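PDB 2OZT: o-succinylbenzoate synthase from Synechococcus elongatus, which dehydrates 2-succinyl-6-hydroxy-2,4-cyclohexadiene-1-carboxylate to 2-succinylbenzoate, a step on the way to phylloquinone, using a divalent metal cation. Local coordinates for residues N178-F181 and A182-D185. Numbering follows the deposited sequence.
Sequences NRWF and AWLD
The indole of W180 meets L184 at its edge, near the ring plane, where CE3 of W180 lies 4.1 Å from CG of L184. Both residues belong to alpha helix 174-187, the crossover of a beta-alpha-beta unit between strands 163-167 and 192-196 in the enolase-type barrel domain. W172 stacks on the W180 ring. W183 approaches the same indole obliquely, with its CE3 4.4 Å from W180 CZ3. L184 CD2 lies in the plane of the W183 ring, at its edge. The phenyl of F181 is likewise met obliquely, by CD1 of L184, 4.3 Å from F181 CD1.

W180–W183 and F181–L184 are i to i+3 contacts and W180–L184 is i to i+4, all along this helix. F181 and L184 both reach V195 on strand 192-196, the residue before the magnesium ligand E196 in sequence. W180 and W183 instead pack against helix 144-157. The three buried side chains W180, F181 and L184 therefore turn into the domain, while N178 and R179 are exposed.

L184 is the shared piece. Its CG is anti to the carbonyl carbon (chi1 -75°), which directs the branch back over the preceding turn, between W180 and F181. An alanine here would remove CG and both methyls, and is likely to leave the edge of W180 and CD1 of F181 without their common apolar neighbour.

The backbone bonds are regular. W183 N donates to R179 O at 2.9 Å, and D185 N to F181 O at 3.0 Å. D185 OD1 is hydrogen-bonded to OG1 of T215. The amide of L184 donates to W180 O at 2.8 Å, and L184 CG rests 3.4 Å from that same W180 O.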
# COMPACT_ATOMS: atom_id res chain seq x y z
N ASN A 178 4.68 21.98 11.62
CA ASN A 178 5.88 22.78 11.64
C ASN A 178 6.67 22.65 12.95
O ASN A 178 7.90 22.55 12.92
CB ASN A 178 5.52 24.22 11.32
CG ASN A 178 6.62 24.92 10.64
OD1 ASN A 178 6.64 25.04 9.42
ND2 ASN A 178 7.59 25.36 11.42
N ARG A 179 5.95 22.62 14.08
CA ARG A 179 6.60 22.45 15.39
C ARG A 179 7.27 21.07 15.48
O ARG A 179 8.39 20.94 15.97
CB ARG A 179 5.60 22.66 16.52
CG ARG A 179 5.21 24.14 16.68
CD ARG A 179 4.66 24.46 18.09
NE ARG A 179 3.63 23.49 18.49
CZ ARG A 179 2.37 23.48 18.03
NH1 ARG A 179 1.97 24.39 17.16
NH2 ARG A 179 1.52 22.54 18.45
N TRP A 180 6.60 20.03 14.95
CA TRP A 180 7.18 18.69 14.91
C TRP A 180 8.45 18.61 14.08
O TRP A 180 9.44 18.00 14.49
CB TRP A 180 6.16 17.72 14.32
CG TRP A 180 5.47 16.83 15.34
CD1 TRP A 180 4.19 16.93 15.77
CD2 TRP A 180 6.03 15.68 15.97
NE1 TRP A 180 3.91 15.89 16.65
CE2 TRP A 180 5.03 15.12 16.78
CE3 TRP A 180 7.28 15.06 15.89
CZ2 TRP A 180 5.26 13.94 17.55
CZ3 TRP A 180 7.51 13.92 16.68
CH2 TRP A 180 6.49 13.36 17.46
N PHE A 181 8.45 19.25 12.91
CA PHE A 181 9.65 19.20 12.11
C PHE A 181 10.81 19.95 12.75
O PHE A 181 11.95 19.55 12.59
CB PHE A 181 9.38 19.64 10.67
CG PHE A 181 8.66 18.57 9.87
CD1 PHE A 181 9.33 17.39 9.56
CD2 PHE A 181 7.36 18.74 9.45
CE1 PHE A 181 8.67 16.38 8.86
CE2 PHE A 181 6.70 17.74 8.75
CZ PHE A 181 7.36 16.55 8.47
N ALA A 182 10.49 21.00 13.49
CA ALA A 182 11.55 21.78 14.20
C ALA A 182 12.11 20.91 15.33
O ALA A 182 13.33 20.84 15.52
CB ALA A 182 11.00 23.07 14.72
N TRP A 183 11.23 20.21 16.05
CA TRP A 183 11.67 19.27 17.09
C TRP A 183 12.54 18.17 16.50
O TRP A 183 13.58 17.81 17.07
CB TRP A 183 10.48 18.63 17.79
CG TRP A 183 10.86 17.80 19.01
CD1 TRP A 183 10.88 18.24 20.30
CD2 TRP A 183 11.22 16.42 19.05
NE1 TRP A 183 11.23 17.21 21.15
CE2 TRP A 183 11.47 16.09 20.41
CE3 TRP A 183 11.38 15.43 18.08
CZ2 TRP A 183 11.87 14.82 20.81
CZ3 TRP A 183 11.77 14.14 18.48
CH2 TRP A 183 12.01 13.85 19.84
N LEU A 184 12.13 17.64 15.35
CA LEU A 184 12.89 16.54 14.75
C LEU A 184 14.27 17.00 14.28
O LEU A 184 15.24 16.24 14.33
CB LEU A 184 12.10 15.90 13.59
CG LEU A 184 10.94 15.00 14.01
CD1 LEU A 184 10.01 14.75 12.83
CD2 LEU A 184 11.40 13.64 14.57
N ASP A 185 14.35 18.24 13.83
CA ASP A 185 15.66 18.81 13.48
C ASP A 185 16.59 18.85 14.70
O ASP A 185 17.77 18.53 14.60
CB ASP A 185 15.51 20.19 12.86
CG ASP A 185 16.82 20.73 12.36
OD1 ASP A 185 17.37 20.13 11.41
OD2 ASP A 185 17.31 21.71 12.97